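Local coordinates for protein Bd3460 (PDB 5CEC) that probably protects the predator Bdellovibrio bacteriovorus from its own endopeptidase Bd3459, which it binds as an ankyrin-repeat immunity protein, at residues L115-D123 with S148-K159; V171-D181 with N209-K219. One frame throughout, in Å; residues are numbered along the deposited sequence.

Contact 1: residues L115-D123 with S148-K159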
loop_
_atom_site.group_PDB
_atom_site.type_symbol
_atom_site.label_atom_id
_atom_site.label_comp_id
_atom_site.label_asym_id
_atom_site.label_seq_id
_atom_site.Cartn_x
_atom_site.Cartn_y
_atom_site.Cartn_z
ATOM N N LEU B 115 14.782 -0.271 14.843
ATOM C CA LEU B 115 14.731 0.408 16.139
ATOM C C LEU B 115 15.179 -0.503 17.271
ATOM O O LEU B 115 15.960 -0.093 18.154
ATOM C CB LEU B 115 13.348 0.995 16.416
ATOM C CG LEU B 115 12.998 2.214 15.562
ATOM C CD1 LEU B 115 11.524 2.508 15.701
ATOM C CD2 LEU B 115 13.794 3.448 15.938
ATOM N N ILE B 116 14.755 -1.761 17.224
ATOM C CA ILE B 116 15.192 -2.723 18.260
ATOM C C ILE B 116 16.728 -2.948 18.210
ATOM O O ILE B 116 17.372 -2.935 19.246
ATOM C CB ILE B 116 14.409 -4.057 18.121
ATOM C CG1 ILE B 116 12.922 -3.822 18.428
ATOM C CG2 ILE B 116 14.960 -5.138 19.051
ATOM C CD1 ILE B 116 12.014 -4.964 18.039
ATOM N N LYS B 117 17.289 -3.126 17.016
ATOM C CA LYS B 117 18.734 -3.235 16.847
ATOM C C LYS B 117 19.491 -1.988 17.286
ATOM O O LYS B 117 20.647 -2.069 17.689
ATOM C CB LYS B 117 19.096 -3.557 15.380
ATOM C CG LYS B 117 18.698 -4.965 14.979
ATOM C CD LYS B 117 19.014 -5.332 13.534
ATOM C CE LYS B 117 18.651 -4.248 12.528
ATOM N NZ LYS B 117 18.603 -4.776 11.135
ATOM N N ALA B 118 18.829 -0.838 17.210
ATOM C CA ALA B 118 19.377 0.425 17.669
ATOM C C ALA B 118 19.199 0.701 19.158
ATOM O O ALA B 118 19.614 1.764 19.636
ATOM C CB ALA B 118 18.800 1.577 16.863
ATOM N N GLY B 119 18.597 -0.245 19.878
ATOM C CA GLY B 119 18.490 -0.185 21.329
ATOM C C GLY B 119 17.219 0.401 21.895
ATOM O O GLY B 119 17.159 0.708 23.082
ATOM N N ALA B 120 16.182 0.486 21.068
ATOM C CA ALA B 120 14.907 0.984 21.564
ATOM C C ALA B 120 14.344 0.011 22.602
ATOM O O ALA B 120 14.432 -1.213 22.461
ATOM C CB ALA B 120 13.902 1.126 20.418
ATOM N N ASN B 121 13.728 0.559 23.635
ATOM C CA ASN B 121 13.109 -0.229 24.693
ATOM C C ASN B 121 11.939 -1.021 24.115
ATOM O O ASN B 121 11.038 -0.443 23.504
ATOM C CB ASN B 121 12.605 0.752 25.766
ATOM C CG ASN B 121 11.990 0.117 26.974
ATOM O OD1 ASN B 121 12.191 -1.050 27.259
ATOM N ND2 ASN B 121 11.282 0.945 27.762
ATOM N N VAL B 122 11.954 -2.325 24.357
ATOM C CA VAL B 122 10.883 -3.189 23.910
ATOM C C VAL B 122 9.808 -3.421 24.962
ATOM O O VAL B 122 8.725 -3.921 24.620
ATOM C CB VAL B 122 11.399 -4.524 23.350
ATOM C CG1 VAL B 122 12.381 -4.298 22.206
ATOM C CG2 VAL B 122 12.058 -5.367 24.439
ATOM N N ASP B 123 10.093 -3.090 26.230
ATOM C CA ASP B 123 9.120 -3.246 27.315
ATOM C C ASP B 123 8.275 -1.985 27.410
ATOM O O ASP B 123 8.371 -1.196 28.349
ATOM C CB ASP B 123 9.800 -3.566 28.620
ATOM C CG ASP B 123 8.828 -3.887 29.741
ATOM O OD1 ASP B 123 7.592 -3.980 29.498
ATOM O OD2 ASP B 123 9.300 -4.026 30.890
ATOM N N SER B 148 12.341 -10.905 18.078
ATOM C CA SER B 148 13.307 -9.879 18.420
ATOM C C SER B 148 13.025 -9.226 19.766
ATOM O O SER B 148 13.951 -8.910 20.517
ATOM C CB SER B 148 13.412 -8.832 17.322
ATOM O OG SER B 148 13.922 -9.403 16.113
ATOM N N ILE B 149 11.759 -9.013 20.059
ATOM C CA ILE B 149 11.368 -8.455 21.355
ATOM C C ILE B 149 11.745 -9.414 22.487
ATOM O O ILE B 149 12.336 -9.010 23.482
ATOM C CB ILE B 149 9.867 -8.100 21.343
ATOM C CG1 ILE B 149 9.619 -6.913 20.418
ATOM C CG2 ILE B 149 9.338 -7.849 22.743
ATOM C CD1 ILE B 149 8.175 -6.736 20.032
ATOM N N LEU B 150 11.399 -10.684 22.338
ATOM C CA LEU B 150 11.690 -11.670 23.381
ATOM C C LEU B 150 13.191 -11.881 23.582
ATOM O O LEU B 150 13.643 -12.171 24.673
ATOM C CB LEU B 150 11.040 -13.013 23.060
ATOM C CG LEU B 150 9.507 -12.986 23.105
ATOM C CD1 LEU B 150 9.005 -14.371 22.706
ATOM C CD2 LEU B 150 8.976 -12.581 24.462
ATOM N N ALA B 151 13.964 -11.706 22.522
ATOM C CA ALA B 151 15.421 -11.824 22.631
ATOM C C ALA B 151 15.980 -10.747 23.569
ATOM O O ALA B 151 17.014 -10.934 24.172
ATOM C CB ALA B 151 16.048 -11.720 21.252
ATOM N N LYS B 152 15.300 -9.606 23.667
ATOM C CA LYS B 152 15.717 -8.530 24.594
ATOM C C LYS B 152 15.191 -8.707 26.020
ATOM O O LYS B 152 15.767 -8.194 26.972
ATOM C CB LYS B 152 15.305 -7.151 24.055
ATOM C CG LYS B 152 15.895 -6.798 22.696
ATOM C CD LYS B 152 17.371 -6.499 22.824
ATOM C CE LYS B 152 17.961 -6.175 21.471
ATOM N NZ LYS B 152 19.403 -5.909 21.578
ATOM N N ASN B 153 14.069 -9.403 26.162
ATOM C CA ASN B 153 13.431 -9.596 27.440
ATOM C C ASN B 153 12.521 -10.823 27.351
ATOM O O ASN B 153 11.374 -10.719 26.919
ATOM C CB ASN B 153 12.681 -8.324 27.842
ATOM C CG ASN B 153 12.082 -8.396 29.230
ATOM O OD1 ASN B 153 11.806 -9.476 29.754
ATOM N ND2 ASN B 153 11.793 -7.216 29.797
ATOM N N LYS B 154 13.046 -11.970 27.786
ATOM C CA LYS B 154 12.363 -13.262 27.743
ATOM C C LYS B 154 11.005 -13.226 28.451
ATOM O O LYS B 154 10.044 -13.841 27.966
ATOM C CB LYS B 154 13.307 -14.325 28.375
ATOM C CG LYS B 154 12.793 -15.758 28.548
ATOM C CD LYS B 154 13.830 -16.572 29.325
ATOM C CE LYS B 154 13.339 -17.992 29.584
ATOM N NZ LYS B 154 14.350 -18.864 30.244
ATOM N N SER B 155 10.924 -12.487 29.569
ATOM C CA SER B 155 9.733 -12.533 30.409
ATOM C C SER B 155 8.529 -11.868 29.761
ATOM O O SER B 155 7.408 -12.058 30.231
ATOM C CB SER B 155 9.985 -11.915 31.790
ATOM O OG SER B 155 10.137 -10.525 31.706
ATOM N N LEU B 156 8.726 -11.084 28.708
ATOM C CA LEU B 156 7.582 -10.416 28.089
ATOM C C LEU B 156 6.545 -11.383 27.549
ATOM O O LEU B 156 5.382 -11.010 27.370
ATOM C CB LEU B 156 8.036 -9.460 27.020
ATOM C CG LEU B 156 8.801 -8.248 27.525
ATOM C CD1 LEU B 156 9.367 -7.470 26.378
ATOM C CD2 LEU B 156 7.950 -7.361 28.383
ATOM N N ILE B 157 6.927 -12.630 27.318
ATOM C CA ILE B 157 5.970 -13.651 26.900
ATOM C C ILE B 157 4.745 -13.711 27.788
ATOM O O ILE B 157 3.625 -13.926 27.271
ATOM C CB ILE B 157 6.670 -15.026 26.738
ATOM C CG1 ILE B 157 5.730 -16.077 26.156
ATOM C CG2 ILE B 157 7.237 -15.540 28.053
ATOM C CD1 ILE B 157 5.212 -15.778 24.779
ATOM N N ASN B 158 4.926 -13.514 29.091
ATOM C CA ASN B 158 3.824 -13.587 30.046
ATOM C C ASN B 158 3.473 -12.275 30.734
ATOM O O ASN B 158 2.735 -12.280 31.716
ATOM C CB ASN B 158 4.070 -14.684 31.081
ATOM C CG ASN B 158 4.045 -16.050 30.460
ATOM O OD1 ASN B 158 3.076 -16.402 29.784
ATOM N ND2 ASN B 158 5.097 -16.819 30.674
ATOM N N LYS B 159 3.924 -11.159 30.177
ATOM C CA LYS B 159 3.564 -9.860 30.734
ATOM C C LYS B 159 2.157 -9.500 30.312
ATOM O O LYS B 159 1.863 -9.388 29.131
ATOM C CB LYS B 159 4.553 -8.760 30.339
ATOM C CG LYS B 159 4.169 -7.416 30.928
ATOM C CD LYS B 159 5.199 -6.317 30.732
ATOM C CE LYS B 159 4.677 -4.965 31.179
ATOM N NZ LYS B 159 5.764 -4.005 31.487
HETATM O O HOH W 1 6.031 -1.347 30.182
#
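Val-122 packs against the last turn of helix 143-152. CB of Val-122 lies 4.0 Å from CG2 of Ile-149. From there CG2 of Val-122, set between the backbone N and the carbonyl carbon (chi1 -57°), reaches into a pocket formed by Ile-149, Lys-152 and Leu-156. This CG2 of Val-122 comes 3.7 Å from CB of Lys-152 and 3.9 Å from CD1 of Leu-156, and it also meets O of Ile-149. CG1 turns back beside its own backbone N, and the valine also touches Leu-100 of helix 99-105. On helix 109-117, before the loop, CD1 of Ile-116 meets CG1 of Ile-149 at 3.9 Å, the two side chains crossing at about a right angle, while the aliphatic part of Lys-152 slides past CG2 of Ile-116 in the opposite direction. The segments join helices 109-117 and 143-152 of the ankyrin-repeat stack; the first of these helices ends in a Schellman motif at Gly-119, whose phi of 95° suits glycine. Beyond the apolar patch, the fully extended Lys-159 brings NZ to the syn lone pair of OD1 of Asp-123 at 2.7 Å, a salt bridge. A water accepts from NZ of Lys-159 and donates to O of Asp-123, bridging the two.

Contact 2: residues V171-D181 with N209-K219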
loop_
_atom_site.group_PDB
_atom_site.type_symbol
_atom_site.label_atom_id
_atom_site.label_comp_id
_atom_site.label_asym_id
_atom_site.label_seq_id
_atom_site.Cartn_x
_atom_site.Cartn_y
_atom_site.Cartn_z
ATOM N N VAL B 171 -4.302 -14.311 20.667
ATOM C CA VAL B 171 -4.252 -15.355 19.663
ATOM C C VAL B 171 -5.336 -16.387 19.885
ATOM O O VAL B 171 -5.881 -16.944 18.917
ATOM C CB VAL B 171 -2.849 -15.972 19.590
ATOM C CG1 VAL B 171 -2.804 -17.242 18.790
ATOM C CG2 VAL B 171 -1.846 -14.919 19.135
ATOM N N ALA B 172 -5.687 -16.651 21.131
ATOM C CA ALA B 172 -6.828 -17.538 21.405
ATOM C C ALA B 172 -8.076 -17.001 20.722
ATOM O O ALA B 172 -8.855 -17.774 20.159
ATOM C CB ALA B 172 -7.049 -17.670 22.906
ATOM N N ARG B 173 -8.314 -15.681 20.806
ATOM C CA ARG B 173 -9.504 -15.130 20.122
ATOM C C ARG B 173 -9.367 -15.121 18.604
ATOM O O ARG B 173 -10.282 -15.566 17.891
ATOM C CB ARG B 173 -9.747 -13.707 20.563
ATOM C CG ARG B 173 -10.181 -13.553 21.984
ATOM C CD ARG B 173 -10.788 -12.184 22.216
ATOM N NE ARG B 173 -11.159 -11.976 23.608
ATOM C CZ ARG B 173 -10.347 -11.564 24.574
ATOM N NH1 ARG B 173 -9.060 -11.320 24.338
ATOM N NH2 ARG B 173 -10.842 -11.442 25.785
ATOM N N TYR B 174 -8.237 -14.610 18.108
ATOM C CA TYR B 174 -8.185 -14.190 16.721
ATOM C C TYR B 174 -7.067 -14.815 15.889
ATOM O O TYR B 174 -6.868 -14.434 14.721
ATOM C CB TYR B 174 -8.083 -12.676 16.670
ATOM C CG TYR B 174 -9.180 -11.964 17.437
ATOM C CD1 TYR B 174 -10.526 -12.212 17.129
ATOM C CD2 TYR B 174 -8.905 -11.090 18.468
ATOM C CE1 TYR B 174 -11.547 -11.589 17.809
ATOM C CE2 TYR B 174 -9.932 -10.427 19.137
ATOM C CZ TYR B 174 -11.249 -10.709 18.821
ATOM O OH TYR B 174 -12.260 -10.099 19.484
ATOM N N GLY B 175 -6.349 -15.780 16.463
ATOM C CA GLY B 175 -5.232 -16.418 15.804
ATOM C C GLY B 175 -5.466 -17.874 15.517
ATOM O O GLY B 175 -6.607 -18.361 15.496
ATOM N N THR B 176 -4.364 -18.551 15.243
ATOM C CA THR B 176 -4.380 -19.918 14.774
ATOM C C THR B 176 -3.717 -20.870 15.751
ATOM O O THR B 176 -2.993 -20.441 16.649
ATOM C CB THR B 176 -3.581 -20.040 13.486
ATOM O OG1 THR B 176 -2.211 -19.726 13.753
ATOM C CG2 THR B 176 -4.118 -19.130 12.368
ATOM N N PRO B 177 -3.917 -22.195 15.542
ATOM C CA PRO B 177 -3.194 -23.157 16.351
ATOM C C PRO B 177 -1.674 -23.010 16.238
ATOM O O PRO B 177 -0.966 -23.153 17.241
ATOM C CB PRO B 177 -3.695 -24.483 15.806
ATOM C CG PRO B 177 -5.118 -24.194 15.469
ATOM C CD PRO B 177 -5.026 -22.843 14.810
ATOM N N ALA B 178 -1.185 -22.633 15.062
ATOM C CA ALA B 178 0.250 -22.408 14.893
ATOM C C ALA B 178 0.745 -21.212 15.712
ATOM O O ALA B 178 1.844 -21.245 16.239
ATOM C CB ALA B 178 0.590 -22.210 13.443
ATOM N N ASP B 179 -0.074 -20.170 15.838
ATOM C CA ASP B 179 0.264 -19.016 16.670
ATOM C C ASP B 179 0.354 -19.444 18.135
ATOM O O ASP B 179 1.253 -18.995 18.865
ATOM C CB ASP B 179 -0.790 -17.927 16.617
ATOM C CG ASP B 179 -0.886 -17.181 15.308
ATOM O OD1 ASP B 179 0.126 -17.048 14.570
ATOM O OD2 ASP B 179 -2.021 -16.672 15.063
ATOM N N ILE B 180 -0.595 -20.285 18.579
ATOM C CA ILE B 180 -0.558 -20.815 19.938
ATOM C C ILE B 180 0.754 -21.580 20.165
ATOM O O ILE B 180 1.432 -21.390 21.169
ATOM C CB ILE B 180 -1.797 -21.708 20.229
ATOM C CG1 ILE B 180 -3.109 -20.924 20.168
ATOM C CG2 ILE B 180 -1.651 -22.463 21.545
ATOM C CD1 ILE B 180 -3.361 -19.954 21.285
ATOM N N ASP B 181 1.122 -22.437 19.215
ATOM C CA ASP B 181 2.353 -23.197 19.358
ATOM C C ASP B 181 3.571 -22.290 19.448
ATOM O O ASP B 181 4.467 -22.584 20.213
ATOM C CB ASP B 181 2.521 -24.159 18.166
ATOM C CG ASP B 181 1.551 -25.353 18.195
ATOM O OD1 ASP B 181 0.938 -25.660 19.228
ATOM O OD2 ASP B 181 1.432 -26.005 17.149
ATOM N N ASN B 209 -13.745 -19.230 18.262
ATOM C CA ASN B 209 -12.580 -19.740 17.559
ATOM C C ASN B 209 -12.448 -21.192 17.821
ATOM O O ASN B 209 -11.843 -21.595 18.802
ATOM C CB ASN B 209 -11.316 -18.981 17.967
ATOM C CG ASN B 209 -10.172 -19.208 17.006
ATOM O OD1 ASN B 209 -9.997 -20.318 16.458
ATOM N ND2 ASN B 209 -9.328 -18.200 16.855
ATOM N N GLN B 210 -13.109 -21.998 16.986
ATOM C CA GLN B 210 -13.139 -23.436 17.206
ATOM C C GLN B 210 -11.735 -24.021 17.202
ATOM O O GLN B 210 -11.411 -24.856 18.043
ATOM C CB GLN B 210 -13.972 -24.132 16.102
ATOM C CG GLN B 210 -15.474 -24.041 16.256
ATOM C CD GLN B 210 -16.062 -24.933 17.348
ATOM O OE1 GLN B 210 -17.099 -24.596 17.900
ATOM N NE2 GLN B 210 -15.438 -26.094 17.622
ATOM N N ASP B 211 -10.887 -23.583 16.272
ATOM C CA ASP B 211 -9.582 -24.225 16.141
ATOM C C ASP B 211 -8.651 -23.939 17.324
ATOM O O ASP B 211 -7.967 -24.843 17.774
ATOM C CB ASP B 211 -8.899 -23.820 14.837
ATOM C CG ASP B 211 -9.621 -24.309 13.612
ATOM O OD1 ASP B 211 -10.242 -25.377 13.672
ATOM O OD2 ASP B 211 -9.573 -23.606 12.579
ATOM N N THR B 212 -8.601 -22.697 17.813
ATOM C CA THR B 212 -7.776 -22.427 18.974
ATOM C C THR B 212 -8.377 -23.007 20.260
ATOM O O THR B 212 -7.623 -23.441 21.138
ATOM C CB THR B 212 -7.513 -20.935 19.203
ATOM O OG1 THR B 212 -8.765 -20.283 19.354
ATOM C CG2 THR B 212 -6.676 -20.316 18.066
ATOM N N ALA B 213 -9.711 -23.063 20.362
ATOM C CA ALA B 213 -10.324 -23.624 21.564
ATOM C C ALA B 213 -9.974 -25.106 21.647
ATOM O O ALA B 213 -9.572 -25.599 22.705
ATOM C CB ALA B 213 -11.837 -23.421 21.583
ATOM N N LYS B 214 -10.136 -25.818 20.528
ATOM C CA LYS B 214 -9.787 -27.240 20.486
ATOM C C LYS B 214 -8.338 -27.445 20.894
ATOM O O LYS B 214 -8.023 -28.299 21.725
ATOM C CB LYS B 214 -9.991 -27.793 19.067
ATOM C CG LYS B 214 -11.432 -28.004 18.691
ATOM C CD LYS B 214 -11.611 -28.457 17.243
ATOM C CE LYS B 214 -13.063 -28.266 16.788
ATOM N NZ LYS B 214 -13.455 -28.989 15.539
ATOM N N ALA B 215 -7.454 -26.634 20.307
ATOM C CA ALA B 215 -6.022 -26.742 20.578
ATOM C C ALA B 215 -5.698 -26.459 22.038
ATOM O O ALA B 215 -4.991 -27.229 22.674
ATOM C CB ALA B 215 -5.221 -25.826 19.681
ATOM N N LEU B 216 -6.231 -25.364 22.566
ATOM C CA LEU B 216 -5.973 -25.010 23.958
ATOM C C LEU B 216 -6.535 -25.995 24.977
ATOM O O LEU B 216 -5.903 -26.235 26.014
ATOM C CB LEU B 216 -6.501 -23.635 24.265
ATOM C CG LEU B 216 -5.649 -22.520 23.688
ATOM C CD1 LEU B 216 -6.445 -21.235 23.710
ATOM C CD2 LEU B 216 -4.347 -22.357 24.438
ATOM N N SER B 217 -7.666 -26.629 24.661
ATOM C CA SER B 217 -8.262 -27.625 25.553
ATOM C C SER B 217 -7.310 -28.761 25.845
ATOM O O SER B 217 -7.360 -29.330 26.937
ATOM C CB SER B 217 -9.574 -28.178 24.986
ATOM O OG SER B 217 -9.349 -29.083 23.910
ATOM N N LYS B 218 -6.443 -29.061 24.862
ATOM C CA LYS B 218 -5.532 -30.203 24.900
ATOM C C LYS B 218 -4.146 -29.874 25.400
ATOM O O LYS B 218 -3.372 -30.794 25.672
ATOM C CB LYS B 218 -5.387 -30.822 23.504
ATOM C CG LYS B 218 -6.685 -31.366 22.912
ATOM C CD LYS B 218 -6.469 -31.634 21.430
ATOM C CE LYS B 218 -7.669 -32.304 20.788
ATOM N NZ LYS B 218 -7.286 -32.832 19.444
ATOM N N LYS B 219 -3.818 -28.596 25.547
ATOM C CA LYS B 219 -2.439 -28.232 25.891
ATOM C C LYS B 219 -2.098 -28.612 27.295
ATOM O O LYS B 219 -2.892 -28.395 28.210
ATOM C CB LYS B 219 -2.202 -26.724 25.745
ATOM C CG LYS B 219 -2.250 -26.203 24.325
ATOM C CD LYS B 219 -1.346 -26.943 23.352
ATOM C CE LYS B 219 -1.426 -26.333 21.962
ATOM N NZ LYS B 219 -0.467 -26.977 21.019
HETATM O O HOH W 2 -8.142 -20.236 14.425
#
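Asn-209 and Thr-212 drive the first turn of helix 210-218 against the C-terminal end of helix 167-174, and here packing is tight. With its CG anti to the backbone N, Asn-209 is held through ND2 by two nearly straight bonds. One runs from ND2 of Asn-209 to O of Arg-173 (3.0 Å, 164° at the hydrogen). The other joins ND2 of Asn-209 to O of Gly-175 (3.0 Å, 167°). Both acceptors lie close to the amide plane, which fixes the rotation of the group, although the donor stands above the carbonyl plane of Arg-173. OD1 of Asn-209 meanwhile takes the N-H of Thr-212 as an N-cap and accepts from a water that also donates to O of Gly-175. Thr-212 is a knob among Val-171, Ala-172, Pro-177 and Ile-180: its OG1 donates to a lone pair of O of Ala-172 at 2.6 Å, in the carbonyl plane, and its CG2 approaches O of Gly-175 at 3.2 Å.

Further along, CD1 of Leu-216 meets CB of Ala-172 at 3.7 Å, and CD2 lies across CG2 of Ile-180. In contrast to the buried Asn-209 and Thr-212, the side of Pro-177, Asp-181 and Lys-219 is partly exposed. There CG of Pro-177 rests 3.9 Å from CB of Asp-211. Lys-219, bent at chi2, passes CE over Ile-180 and places NZ 2.6 Å from OD1 of Asp-181, a salt bridge. The axes of 177-181 and 210-218 come within 9.5 Å and make 38°, with Ala-204 of helix 200-206 touching both Ala-172 and Thr-212.

How the contacts relate
Contacts 1 and 2 both join neighbouring parts of one ankyrin solenoid, in series along the chain. Their centres are about 24 Å apart and their nearest atoms about 8 Å, so they do not touch; helix 143-152, which ends in contact 1, is followed in the chain by helix 167-174, which enters contact 2. The centre of contact 1 is about 10 Å, that of contact 2 about 22 Å, from the centre of the chain, contact 2 being near the C-terminal end. They differ toward the partner: no other chain of the assembly touches contact 1, whereas in contact 2 O of Arg-173 accepts from Asn-411 of the Bd3459 chain, and Tyr-174 packs on Asn-404 of Bd3459.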